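Local coordinates for glycerol kinase, putative (Plasmodium falciparum, PDB 2W40), which probably phosphorylates glycerol at the expense of ATP to give sn-glycerol 3-phosphate, the single step of the glycerol kinase route of glycerol breakdown, at residues K265-T270 against R412-M417; V437-E442 against L469-A474; V272-N277 against E394-L399. All coordinates share one frame; numbering follows the deposited sequence.

Interaction 1. Residues K265-T270 against R412-M417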
ATOM      1  N   LYS C 265      16.955 -21.489 -16.925  1.00 10.97           N
ATOM      2  CA  LYS C 265      16.621 -21.591 -15.495  1.00 10.57           C
ATOM      3  C   LYS C 265      16.088 -20.243 -15.022  1.00  9.42           C
ATOM      4  O   LYS C 265      16.365 -19.197 -15.596  1.00 10.95           O
ATOM      5  CB  LYS C 265      17.777 -22.027 -14.685  1.00 12.59           C
ATOM      6  CG  LYS C 265      18.951 -20.977 -14.616  1.00 10.82           C
ATOM      7  CD  LYS C 265      18.799 -20.069 -13.346  1.00 14.31           C
ATOM      8  CE  LYS C 265      19.828 -18.951 -13.293  1.00 13.80           C
ATOM      9  NZ  LYS C 265      19.358 -17.902 -12.397  1.00 13.65           N
ATOM     10  N   CYS C 266      15.413 -20.288 -13.910  1.00  9.76           N
ATOM     11  CA  CYS C 266      14.932 -19.109 -13.211  1.00  8.74           C
ATOM     12  C   CYS C 266      15.163 -19.279 -11.720  1.00  9.89           C
ATOM     13  O   CYS C 266      14.736 -20.271 -11.139  1.00 11.70           O
ATOM     14  CB  CYS C 266      13.487 -18.880 -13.537  1.00 11.38           C
ATOM     15  SG  CYS C 266      12.872 -17.355 -12.831  1.00 15.01           S
ATOM     16  N   THR C 267      15.913 -18.344 -11.110  1.00  8.69           N
ATOM     17  CA  THR C 267      16.171 -18.312  -9.715  1.00  9.24           C
ATOM     18  C   THR C 267      15.314 -17.258  -9.045  1.00 10.57           C
ATOM     19  O   THR C 267      15.288 -16.109  -9.502  1.00 13.03           O
ATOM     20  CB  THR C 267      17.699 -18.019  -9.430  1.00 10.86           C
ATOM     21  OG1 THR C 267      18.564 -19.029 -10.061  1.00 13.43           O
ATOM     22  CG2 THR C 267      17.976 -17.978  -7.948  1.00 13.10           C
ATOM     23  N   TYR C 268      14.666 -17.661  -7.943  1.00  9.99           N
ATOM     24  CA  TYR C 268      13.857 -16.826  -7.129  1.00  8.86           C
ATOM     25  C   TYR C 268      14.636 -16.568  -5.834  1.00 11.52           C
ATOM     26  O   TYR C 268      14.889 -17.471  -5.013  1.00 12.07           O
ATOM     27  CB  TYR C 268      12.504 -17.499  -6.771  1.00 11.08           C
ATOM     28  CG  TYR C 268      11.611 -17.751  -7.976  1.00  9.15           C
ATOM     29  CD1 TYR C 268      10.519 -16.981  -8.230  1.00 10.79           C
ATOM     30  CD2 TYR C 268      11.770 -18.851  -8.778  1.00 12.68           C
ATOM     31  CE1 TYR C 268       9.693 -17.214  -9.273  1.00 11.82           C
ATOM     32  CE2 TYR C 268      10.901 -19.066  -9.908  1.00 12.83           C
ATOM     33  CZ  TYR C 268       9.870 -18.289 -10.112  1.00 12.41           C
ATOM     34  OH  TYR C 268       9.019 -18.604 -11.192  1.00 14.07           O
ATOM     35  N   GLY C 269      14.973 -15.321  -5.628  1.00 10.22           N
ATOM     36  CA  GLY C 269      15.739 -14.877  -4.493  1.00 10.51           C
ATOM     37  C   GLY C 269      15.359 -13.429  -4.125  1.00 10.17           C
ATOM     38  O   GLY C 269      14.221 -13.035  -4.270  1.00 10.72           O
ATOM     39  N   THR C 270      16.346 -12.648  -3.671  1.00  9.05           N
ATOM     40  CA  THR C 270      16.127 -11.195  -3.514  1.00  8.60           C
ATOM     41  C   THR C 270      15.512 -10.567  -4.755  1.00  8.72           C
ATOM     42  O   THR C 270      14.546  -9.768  -4.643  1.00  9.53           O
ATOM     43  CB  THR C 270      17.475 -10.543  -3.169  1.00  6.83           C
ATOM     44  OG1 THR C 270      18.034 -11.103  -1.956  1.00 10.18           O
ATOM     45  CG2 THR C 270      17.389  -9.083  -2.985  1.00  9.13           C
ATOM     46  N   ARG C 412      13.544 -24.609 -15.595  1.00 15.36           N
ATOM     47  CA  ARG C 412      14.068 -25.179 -14.353  1.00 15.27           C
ATOM     48  C   ARG C 412      14.180 -24.024 -13.353  1.00 14.28           C
ATOM     49  O   ARG C 412      14.809 -23.002 -13.676  1.00 17.19           O
ATOM     50  CB  ARG C 412      15.449 -25.794 -14.522  1.00 15.77           C
ATOM     51  CG  ARG C 412      15.423 -26.958 -15.441  1.00 17.70           C
ATOM     52  CD  ARG C 412      16.639 -27.910 -15.291  1.00 21.45           C
ATOM     53  NE  ARG C 412      17.151 -28.227 -13.911  1.00 29.85           N
ATOM     54  CZ  ARG C 412      16.799 -29.252 -13.077  1.00 30.23           C
ATOM     55  NH1 ARG C 412      15.873 -30.174 -13.389  1.00 30.63           N
ATOM     56  NH2 ARG C 412      17.409 -29.379 -11.904  1.00 30.47           N
ATOM     57  N   CYS C 413      13.663 -24.202 -12.163  1.00 13.49           N
ATOM     58  CA  CYS C 413      13.509 -23.152 -11.160  1.00 13.60           C
ATOM     59  C   CYS C 413      14.136 -23.589  -9.864  1.00 14.89           C
ATOM     60  O   CYS C 413      14.124 -24.758  -9.467  1.00 13.67           O
ATOM     61  CB  CYS C 413      12.020 -22.752 -10.936  1.00 14.86           C
ATOM     62  SG  CYS C 413      11.233 -21.952 -12.382  1.00 15.21           S
ATOM     63  N   ASP C 414      14.659 -22.596  -9.159  1.00 12.93           N
ATOM     64  CA  ASP C 414      15.228 -22.806  -7.892  1.00 14.55           C
ATOM     65  C   ASP C 414      15.037 -21.629  -6.983  1.00 13.21           C
ATOM     66  O   ASP C 414      14.793 -20.548  -7.405  1.00 11.49           O
ATOM     67  CB  ASP C 414      16.705 -23.105  -8.100  1.00 15.42           C
ATOM     68  CG  ASP C 414      17.499 -21.951  -8.837  1.00 18.51           C
ATOM     69  OD1 ASP C 414      17.531 -21.910 -10.135  1.00 20.32           O
ATOM     70  OD2 ASP C 414      18.002 -21.082  -8.054  1.00 24.89           O
ATOM     71  N   GLY C 415      15.177 -21.866  -5.710  1.00 15.74           N
ATOM     72  CA  GLY C 415      15.067 -20.798  -4.685  1.00 14.97           C
ATOM     73  C   GLY C 415      14.086 -21.087  -3.596  1.00 16.28           C
ATOM     74  O   GLY C 415      13.181 -21.870  -3.702  1.00 16.24           O
ATOM     75  N   GLY C 416      14.220 -20.373  -2.497  1.00 18.13           N
ATOM     76  CA  GLY C 416      13.249 -20.558  -1.451  1.00 18.44           C
ATOM     77  C   GLY C 416      11.784 -20.567  -1.788  1.00 18.12           C
ATOM     78  O   GLY C 416      11.036 -21.424  -1.337  1.00 19.60           O
ATOM     79  N   MET C 417      11.367 -19.610  -2.614  1.00 19.83           N
ATOM     80  CA  MET C 417      10.020 -19.481  -2.971  1.00 20.48           C
ATOM     81  C   MET C 417       9.470 -20.636  -3.805  1.00 18.91           C
ATOM     82  O   MET C 417       8.283 -20.811  -3.884  1.00 17.32           O
ATOM     83  CB  MET C 417       9.913 -18.191  -3.817  1.00 23.29           C
ATOM     84  CG  MET C 417      10.008 -16.869  -3.055  1.00 27.90           C
ATOM     85  SD  MET C 417       9.681 -15.437  -4.186  1.00 30.52           S
ATOM     86  CE  MET C 417       9.935 -14.148  -2.922  1.00 31.74           C
TER
HETATM   87  O   HOH W   1      13.225 -17.519  -2.857  1.00 21.95           O
HETATM   88  O   HOH W   2      16.374 -18.627  -2.363  1.00 40.57           O
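Cys266 and Cys413 sit side by side on two neighbouring parallel strands, 265-268 and 412-414, in the central sheet of the C-terminal FGGY domain, an actin-like ATPase fold. The ladder between them is tight: Cys266 N donates to Arg412 O, Asp414 N to Cys266 O, and Tyr268 N to Asp414 O, the last nearly straight at 171°. At the end of the ladder Gly415 brings its CA to 3.3 Å from Tyr268 O, where a CB would run into that oxygen. On the face of the two cysteines, the small sulfur-bearing side chains pack against Leu392 and Met424 of helices 377-403 and 421-431. Cys413 SG lies in the plane of the Tyr268 ring, at its edge, 3.8 Å from CE2, while the ring's hydroxyl is hydrogen-bonded to Asn427. On the other face, Thr267 OG1 donates to the syn lone pair of Asp414 OD2 (2.9 Å) and accepts from Lys265 NZ (2.7 Å), so this buried hydroxyl links amine to carboxylate. The chi1 of Asp414, 59°, sets CG between its own N and carbonyl carbon and brings the carboxylate over to the threonine.

Past the strands the chains part into a looser, wetter end. Thr270 and Gly416 bind ADP in another crystal structure of the protein; no nucleotide is bound to this chain. Two waters span the gap here: one donates to Tyr268 O (2.7 Å) and accepts from Met417 N (2.8 Å).

Interaction 2. Residues V437-E442 against L469-A474; sequences VSKYKE and LRRSDA
Val437 and Ser438 end a strand that runs antiparallel to the chain around Ser472, and backbone bonds bind the two: Val437 N to Ala474 O (2.8 Å), Asp473 N to Val437 O (3.0 Å) and, one step further, Lys439 N to Arg471 O. The last is straight at hydrogen, yet its donor stands above the carbonyl plane, 45° out of it, away from the lone pairs. Arg471 O also accepts from NH2 of Arg412, on the next strand. Ser438 and Ser472 form a non-hydrogen-bonded pair, 4.3 Å between CA atoms, whose side chains diverge; Ser472 CB touches Val437 O. Val437 CB faces Ala474 CB on one side of the sheet (4.2 Å), and its CG1 lies near Asp473 OD1.

Strand 472-476 is the outermost strand on this side of the seven-stranded sheet of the C-terminal domain, and the contact joins it to 435-438 shortly after helix 466-469 ends.

Lys439 and Arg471 lie across one another through their aliphatic parts, CB to CB at 3.8 Å. Their like charges also come near, NZ to NH1 at 3.7 Å, probably somewhat unfavourable and likely eased by solvent at this exposed place. The Tyr440 ring is almost parallel to the guanidinium of Arg471, the planes 5° apart, but only its OH comes near NH1; that OH makes a weak hydrogen bond to Leu468 O. With CG anti to the carbonyl carbon (chi1 -56°), the ring swings back until its CE2 edge meets Leu469 O at 3.7 Å. Leu469 O also accepts a hydrogen bond from a water, whose oxygen lies 2.6 Å from it and in turn accepts from Ser438 OG.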
ATOM      1  N   VAL C 437      11.228 -27.956 -10.519  1.00 11.83           N
ATOM      2  CA  VAL C 437      11.912 -27.436  -9.392  1.00 14.11           C
ATOM      3  C   VAL C 437      13.115 -28.301  -9.040  1.00 15.33           C
ATOM      4  O   VAL C 437      12.975 -29.522  -8.877  1.00 14.70           O
ATOM      5  CB  VAL C 437      10.927 -27.166  -8.209  1.00 13.92           C
ATOM      6  CG1 VAL C 437      11.699 -26.706  -6.958  1.00 15.85           C
ATOM      7  CG2 VAL C 437       9.743 -26.276  -8.686  1.00 13.68           C
ATOM      8  N   SER C 438      14.277 -27.690  -8.857  1.00 17.18           N
ATOM      9  CA  SER C 438      15.436 -28.401  -8.460  1.00 19.03           C
ATOM     10  C   SER C 438      15.291 -29.042  -7.084  1.00 21.51           C
ATOM     11  O   SER C 438      14.709 -28.479  -6.197  1.00 21.84           O
ATOM     12  CB  SER C 438      16.668 -27.444  -8.479  1.00 17.99           C
ATOM     13  OG  SER C 438      17.844 -28.250  -8.238  1.00 22.54           O
ATOM     14  N   LYS C 439      15.899 -30.213  -6.920  1.00 25.63           N
ATOM     15  CA  LYS C 439      16.025 -30.885  -5.601  1.00 28.91           C
ATOM     16  C   LYS C 439      16.862 -30.018  -4.547  1.00 30.32           C
ATOM     17  O   LYS C 439      16.468 -29.777  -3.390  1.00 30.79           O
ATOM     18  CB  LYS C 439      16.724 -32.243  -5.868  1.00 30.23           C
ATOM     19  CG  LYS C 439      16.633 -33.189  -4.687  1.00 32.34           C
ATOM     20  CD  LYS C 439      16.729 -34.689  -5.101  1.00 34.25           C
ATOM     21  CE  LYS C 439      17.302 -35.556  -3.927  1.00 37.00           C
ATOM     22  NZ  LYS C 439      18.117 -36.773  -4.351  1.00 37.18           N
ATOM     23  N   TYR C 440      18.004 -29.547  -5.007  1.00 32.03           N
ATOM     24  CA  TYR C 440      18.873 -28.613  -4.266  1.00 31.09           C
ATOM     25  C   TYR C 440      18.199 -27.227  -4.210  1.00 29.35           C
ATOM     26  O   TYR C 440      17.977 -26.765  -5.248  1.00 30.15           O
ATOM     27  CB  TYR C 440      20.126 -28.498  -5.155  1.00 34.12           C
ATOM     28  CG  TYR C 440      20.895 -29.795  -5.533  1.00 35.69           C
ATOM     29  CD1 TYR C 440      21.877 -30.325  -4.631  1.00 40.40           C
ATOM     30  CD2 TYR C 440      20.728 -30.445  -6.773  1.00 34.44           C
ATOM     31  CE1 TYR C 440      22.663 -31.504  -4.933  1.00 38.29           C
ATOM     32  CE2 TYR C 440      21.451 -31.667  -7.077  1.00 36.33           C
ATOM     33  CZ  TYR C 440      22.444 -32.164  -6.157  1.00 37.70           C
ATOM     34  OH  TYR C 440      23.226 -33.291  -6.354  1.00 38.45           O
ATOM     35  N   LYS C 441      17.806 -26.518  -3.134  1.00 28.84           N
ATOM     36  CA  LYS C 441      17.327 -25.019  -3.373  1.00 28.03           C
ATOM     37  C   LYS C 441      18.503 -24.003  -3.572  1.00 27.14           C
ATOM     38  O   LYS C 441      18.461 -23.008  -4.515  1.00 26.18           O
ATOM     39  CB  LYS C 441      16.377 -24.475  -2.312  1.00 30.59           C
ATOM     40  N   GLU C 442      19.563 -24.304  -2.778  1.00 22.87           N
ATOM     41  CA  GLU C 442      20.836 -23.479  -2.806  1.00 20.44           C
ATOM     42  C   GLU C 442      21.702 -23.787  -4.007  1.00 16.94           C
ATOM     43  O   GLU C 442      22.912 -23.942  -3.884  1.00 16.72           O
ATOM     44  CB  GLU C 442      21.640 -23.519  -1.506  1.00 18.13           C
ATOM     45  CG  GLU C 442      20.881 -22.987  -0.277  1.00 24.32           C
ATOM     46  CD  GLU C 442      20.673 -21.446  -0.229  1.00 28.30           C
ATOM     47  OE1 GLU C 442      21.167 -20.661  -1.096  1.00 27.77           O
ATOM     48  OE2 GLU C 442      20.039 -21.009   0.777  1.00 34.75           O
ATOM     49  N   LEU C 469      23.520 -33.125 -10.642  1.00 27.55           N
ATOM     50  CA  LEU C 469      22.960 -31.822 -10.693  1.00 26.16           C
ATOM     51  C   LEU C 469      21.511 -31.830 -11.252  1.00 26.74           C
ATOM     52  O   LEU C 469      20.645 -31.255 -10.678  1.00 29.75           O
ATOM     53  CB  LEU C 469      23.868 -30.920 -11.517  1.00 23.89           C
ATOM     54  CG  LEU C 469      25.321 -30.739 -10.982  1.00 19.14           C
ATOM     55  CD1 LEU C 469      26.241 -30.026 -12.052  1.00 13.58           C
ATOM     56  CD2 LEU C 469      25.402 -30.141  -9.591  1.00 16.88           C
ATOM     57  N   ARG C 470      21.226 -32.537 -12.313  1.00 27.79           N
ATOM     58  CA  ARG C 470      19.880 -32.387 -12.910  1.00 27.86           C
ATOM     59  C   ARG C 470      18.646 -32.849 -12.071  1.00 28.40           C
ATOM     60  O   ARG C 470      17.515 -32.744 -12.555  1.00 30.69           O
ATOM     61  CB  ARG C 470      19.845 -33.025 -14.266  1.00 29.38           C
ATOM     62  CG  ARG C 470      20.783 -32.429 -15.230  1.00 32.11           C
ATOM     63  CD  ARG C 470      20.733 -33.310 -16.413  1.00 40.03           C
ATOM     64  NE  ARG C 470      21.869 -33.272 -17.323  1.00 43.28           N
ATOM     65  CZ  ARG C 470      22.059 -32.334 -18.240  1.00 47.03           C
ATOM     66  NH1 ARG C 470      21.268 -31.250 -18.294  1.00 48.73           N
ATOM     67  NH2 ARG C 470      23.100 -32.461 -19.053  1.00 47.34           N
ATOM     68  N   ARG C 471      18.816 -33.246 -10.813  1.00 26.54           N
ATOM     69  CA  ARG C 471      17.726 -33.791 -10.064  1.00 25.92           C
ATOM     70  C   ARG C 471      16.657 -32.791  -9.797  1.00 24.83           C
ATOM     71  O   ARG C 471      16.982 -31.612  -9.561  1.00 24.53           O
ATOM     72  CB  ARG C 471      18.182 -34.240  -8.720  1.00 27.55           C
ATOM     73  CG  ARG C 471      19.035 -35.495  -8.902  1.00 32.43           C
ATOM     74  CD  ARG C 471      19.506 -35.891  -7.602  1.00 40.13           C
ATOM     75  NE  ARG C 471      20.437 -36.975  -7.764  1.00 45.50           N
ATOM     76  CZ  ARG C 471      21.376 -37.277  -6.871  1.00 48.65           C
ATOM     77  NH1 ARG C 471      21.526 -36.546  -5.741  1.00 49.89           N
ATOM     78  NH2 ARG C 471      22.177 -38.320  -7.116  1.00 49.26           N
ATOM     79  N   SER C 472      15.397 -33.271  -9.806  1.00 20.87           N
ATOM     80  CA  SER C 472      14.261 -32.421  -9.505  1.00 22.24           C
ATOM     81  C   SER C 472      13.304 -33.075  -8.474  1.00 21.30           C
ATOM     82  O   SER C 472      13.179 -34.316  -8.395  1.00 21.32           O
ATOM     83  CB  SER C 472      13.534 -32.107 -10.797  1.00 23.28           C
ATOM     84  OG  SER C 472      12.895 -33.209 -11.310  1.00 28.01           O
ATOM     85  N   ASP C 473      12.582 -32.273  -7.740  1.00 19.94           N
ATOM     86  CA  ASP C 473      11.625 -32.821  -6.782  1.00 20.92           C
ATOM     87  C   ASP C 473      10.128 -32.432  -6.935  1.00 19.75           C
ATOM     88  O   ASP C 473       9.263 -32.946  -6.236  1.00 21.07           O
ATOM     89  CB  ASP C 473      12.095 -32.604  -5.376  1.00 23.53           C
ATOM     90  CG  ASP C 473      11.889 -31.227  -4.908  1.00 27.72           C
ATOM     91  OD1 ASP C 473      11.804 -30.339  -5.764  1.00 28.20           O
ATOM     92  OD2 ASP C 473      11.766 -31.065  -3.669  1.00 37.74           O
ATOM     93  N   ALA C 474       9.847 -31.579  -7.911  1.00 16.52           N
ATOM     94  CA  ALA C 474       8.497 -31.060  -8.128  1.00 16.58           C
ATOM     95  C   ALA C 474       8.410 -30.534  -9.555  1.00 14.89           C
ATOM     96  O   ALA C 474       9.394 -30.068 -10.141  1.00 16.10           O
ATOM     97  CB  ALA C 474       8.064 -29.965  -7.075  1.00 14.20           C
TER
HETATM   98  O   HOH W   3      19.960 -28.906  -9.879  1.00 26.48           O

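Interaction 3. Residues V272-N277 against E394-L399; sequences VFLLIN and EIVDSL. With EDO (1,2-ethanediol), chain B.
Leu274 and Leu399 cross at about a right angle, and their methyl ends press together: CD2 of Leu274 lies 3.5 Å from CD1 of Leu399, tighter than usual for two carbons. Both leucines carry CG anti to the backbone N (chi1 -166° and 170°), which sends each forked end toward the other layer. The other branch of Leu274, CD1, meets Val396 CG2 at 3.9 Å, again crosswise, while its CB faces Ile395 CG2. One leucine thus touches the neighbours Ile395 and Val396 and, one turn later, Leu399. Further along, Ile276 slants across Leu399, with its long arm ending in CD1 4.1 Å from Leu399 CD2.

This is the alpha/beta layering of the actin-like fold: helix 377-403 packs on the sheet alongside strand 272-279, and the axes of segments 272-277 and 394-399 approach to 10.2 Å, 15° from parallel. Branched aliphatic residues suit both layers, and no hydrogen bond crosses between them.

The helix turns a polar side away from the strand. An ethanediol, probably from the crystallisation liquor, is modelled there beside Asp397 and Ser398, but its placement is doubtful: it crowds Glu394 O, and Asp397 has two conformers. Ser398 OG, near its O2, is also hydrogen-bonded to Cys287 O.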
ATOM      1  N   VAL C 272      14.522 -11.951  -9.079  1.00  8.57           N
ATOM      2  CA  VAL C 272      14.251 -13.127  -9.849  1.00  7.93           C
ATOM      3  C   VAL C 272      15.063 -12.951 -11.137  1.00  7.31           C
ATOM      4  O   VAL C 272      15.027 -11.899 -11.781  1.00  9.72           O
ATOM      5  CB  VAL C 272      12.755 -13.276 -10.128  1.00  8.86           C
ATOM      6  CG1 VAL C 272      12.490 -14.392 -11.198  1.00 11.22           C
ATOM      7  CG2 VAL C 272      12.100 -13.569  -8.725  1.00  8.39           C
ATOM      8  N   PHE C 273      15.785 -13.992 -11.542  1.00  8.98           N
ATOM      9  CA  PHE C 273      16.682 -13.921 -12.708  1.00  9.31           C
ATOM     10  C   PHE C 273      16.526 -15.167 -13.596  1.00 10.01           C
ATOM     11  O   PHE C 273      16.825 -16.259 -13.168  1.00 10.13           O
ATOM     12  CB  PHE C 273      18.118 -13.757 -12.271  1.00  9.87           C
ATOM     13  CG  PHE C 273      18.284 -12.559 -11.354  1.00 10.36           C
ATOM     14  CD1 PHE C 273      18.483 -11.292 -11.901  1.00 12.19           C
ATOM     15  CD2 PHE C 273      18.128 -12.646 -10.014  1.00 10.92           C
ATOM     16  CE1 PHE C 273      18.521 -10.180 -11.092  1.00 11.64           C
ATOM     17  CE2 PHE C 273      18.276 -11.519  -9.236  1.00 10.24           C
ATOM     18  CZ  PHE C 273      18.404 -10.307  -9.816  1.00  9.84           C
ATOM     19  N   LEU C 274      16.082 -14.949 -14.837  1.00  8.97           N
ATOM     20  CA  LEU C 274      15.933 -16.023 -15.821  1.00  9.50           C
ATOM     21  C   LEU C 274      17.106 -15.896 -16.778  1.00  9.18           C
ATOM     22  O   LEU C 274      17.289 -14.832 -17.396  1.00  9.93           O
ATOM     23  CB  LEU C 274      14.605 -15.879 -16.540  1.00 10.29           C
ATOM     24  CG  LEU C 274      14.163 -17.143 -17.372  1.00 13.06           C
ATOM     25  CD1 LEU C 274      12.683 -17.128 -17.635  1.00 16.24           C
ATOM     26  CD2 LEU C 274      14.907 -17.091 -18.651  1.00 18.55           C
ATOM     27  N   LEU C 275      17.876 -16.990 -16.940  1.00 10.10           N
ATOM     28  CA  LEU C 275      18.884 -17.044 -17.956  1.00  9.12           C
ATOM     29  C   LEU C 275      18.637 -18.205 -18.900  1.00 10.11           C
ATOM     30  O   LEU C 275      18.327 -19.341 -18.458  1.00 10.42           O
ATOM     31  CB  LEU C 275      20.285 -17.164 -17.384  1.00 11.15           C
ATOM     32  CG  LEU C 275      20.846 -15.857 -16.746  1.00  9.57           C
ATOM     33  CD1 LEU C 275      20.338 -15.634 -15.312  1.00 11.57           C
ATOM     34  CD2 LEU C 275      22.403 -15.862 -16.765  1.00 12.74           C
ATOM     35  N   ILE C 276      18.824 -17.928 -20.171  1.00  8.45           N
ATOM     36  CA  ILE C 276      18.832 -19.006 -21.181  1.00  9.43           C
ATOM     37  C   ILE C 276      20.192 -19.119 -21.819  1.00 10.51           C
ATOM     38  O   ILE C 276      20.730 -18.116 -22.274  1.00 10.58           O
ATOM     39  CB  ILE C 276      17.702 -18.789 -22.258  1.00 11.64           C
ATOM     40  CG1 ILE C 276      17.624 -20.029 -23.201  1.00 13.58           C
ATOM     41  CG2 ILE C 276      17.813 -17.437 -22.996  1.00 13.76           C
ATOM     42  CD1 ILE C 276      16.269 -20.177 -24.007  1.00 11.46           C
ATOM     43  N   ASN C 277      20.712 -20.348 -21.960  1.00 10.33           N
ATOM     44  CA  ASN C 277      21.966 -20.595 -22.588  1.00 10.36           C
ATOM     45  C   ASN C 277      21.832 -20.495 -24.114  1.00 11.76           C
ATOM     46  O   ASN C 277      21.004 -21.141 -24.702  1.00 13.93           O
ATOM     47  CB  ASN C 277      22.451 -21.967 -22.107  1.00 11.33           C
ATOM     48  CG  ASN C 277      23.882 -22.338 -22.502  1.00 12.01           C
ATOM     49  OD1 ASN C 277      24.322 -22.103 -23.618  1.00 15.63           O
ATOM     50  ND2 ASN C 277      24.553 -23.066 -21.592  1.00 13.81           N
ATOM     51  N   GLU C 394       6.274 -11.469 -18.706  1.00 10.04           N
ATOM     52  CA  GLU C 394       6.814 -10.517 -19.687  1.00 11.30           C
ATOM     53  C   GLU C 394       8.231 -10.882 -20.227  1.00 10.51           C
ATOM     54  O   GLU C 394       8.529 -10.788 -21.431  1.00 10.33           O
ATOM     55  CB  GLU C 394       6.802  -9.068 -19.153  1.00 12.23           C
ATOM     56  CG  GLU C 394       5.419  -8.615 -18.829  1.00 12.00           C
ATOM     57  CD  GLU C 394       5.290  -7.106 -18.569  1.00 15.24           C
ATOM     58  OE1 GLU C 394       6.280  -6.336 -18.716  1.00 16.93           O
ATOM     59  OE2 GLU C 394       4.127  -6.674 -18.218  1.00 17.73           O
ATOM     60  N   ILE C 395       9.084 -11.294 -19.331  1.00 10.04           N
ATOM     61  CA  ILE C 395      10.388 -11.835 -19.622  1.00  9.67           C
ATOM     62  C   ILE C 395      10.297 -13.041 -20.537  1.00 10.21           C
ATOM     63  O   ILE C 395      11.045 -13.116 -21.529  1.00 10.47           O
ATOM     64  CB  ILE C 395      11.209 -12.114 -18.337  1.00  9.69           C
ATOM     65  CG1 ILE C 395      11.662 -10.770 -17.714  1.00 10.35           C
ATOM     66  CG2 ILE C 395      12.443 -12.991 -18.592  1.00  9.87           C
ATOM     67  CD1 ILE C 395      12.209 -10.871 -16.263  1.00 10.36           C
ATOM     68  N   VAL C 396       9.399 -13.978 -20.229  1.00  9.35           N
ATOM     69  CA  VAL C 396       9.273 -15.203 -21.053  1.00 10.36           C
ATOM     70  C   VAL C 396       8.824 -14.843 -22.470  1.00  9.47           C
ATOM     71  O   VAL C 396       9.286 -15.383 -23.482  1.00 11.71           O
ATOM     72  CB  VAL C 396       8.365 -16.224 -20.410  1.00 10.08           C
ATOM     73  CG1 VAL C 396       8.056 -17.412 -21.461  1.00 10.69           C
ATOM     74  CG2 VAL C 396       9.047 -16.694 -19.058  1.00  8.19           C
ATOM     75  N   ASP C 397       7.926 -13.863 -22.556  1.00 12.35           N
ATOM     76  CA  ASP C 397       7.485 -13.420 -23.863  0.50 12.36           C
ATOM     77  C   ASP C 397       8.652 -12.821 -24.673  1.00 13.49           C
ATOM     78  O   ASP C 397       8.772 -13.083 -25.902  1.00 13.39           O
ATOM     79  CB  ASP C 397       6.325 -12.442 -23.754  0.50 13.46           C
ATOM     80  CG  ASP C 397       5.000 -13.108 -23.361  0.50 16.11           C
ATOM     81  OD1 ASP C 397       4.820 -14.353 -23.530  0.50 19.79           O
ATOM     82  OD2 ASP C 397       4.141 -12.369 -22.849  0.50 21.70           O
ATOM     83  N   SER C 398       9.520 -12.018 -24.029  1.00 11.83           N
ATOM     84  CA  SER C 398      10.656 -11.495 -24.727  1.00 11.74           C
ATOM     85  C   SER C 398      11.591 -12.654 -25.189  1.00 11.34           C
ATOM     86  O   SER C 398      12.151 -12.621 -26.265  1.00 13.86           O
ATOM     87  CB  SER C 398      11.406 -10.482 -23.815  1.00 10.59           C
ATOM     88  OG  SER C 398      10.642  -9.326 -23.599  1.00 12.69           O
ATOM     89  N   LEU C 399      11.825 -13.607 -24.310  1.00 12.31           N
ATOM     90  CA  LEU C 399      12.760 -14.678 -24.541  1.00 12.46           C
ATOM     91  C   LEU C 399      12.278 -15.487 -25.737  1.00 13.07           C
ATOM     92  O   LEU C 399      13.085 -15.857 -26.602  1.00 15.45           O
ATOM     93  CB  LEU C 399      12.825 -15.597 -23.350  1.00 13.22           C
ATOM     94  CG  LEU C 399      13.559 -16.902 -23.418  1.00 16.60           C
ATOM     95  CD1 LEU C 399      13.812 -17.402 -21.941  1.00 17.98           C
ATOM     96  CD2 LEU C 399      12.825 -17.944 -24.208  1.00 20.15           C
TER
HETATM   97  C1  EDO B1516       5.587  -8.523 -22.799  1.00 27.36           C
HETATM   98  O1  EDO B1516       4.615  -9.646 -22.773  1.00 36.34           O
HETATM   99  C2  EDO B1516       7.100  -8.839 -22.739  1.00 22.80           C
HETATM  100  O2  EDO B1516       8.024  -8.647 -23.852  1.00 26.01           O

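Overall arrangement
All three contacts belong to the seven-stranded sheet of the C-terminal domain. Interaction 1 is its middle, interaction 2 adds the outermost strand on one side, and interaction 3 places a helix over the strand on the other. Cys413 O and Ser438 N, 3.0 Å apart, are probably hydrogen-bonded between interactions 1 and 2, as are Thr267 O and Phe273 N, also at 3.0 Å, between 1 and 3; 2 and 3 stay about 9 Å apart at their nearest atoms. Helix 377-403 leads into strand 411-414, tying 3 to 1 along the chain. Interaction 1 holds Thr270 and Gly416, which bind ADP in another structure of the protein, and the side chain of Thr267 is about 7 Å from bound glycerol.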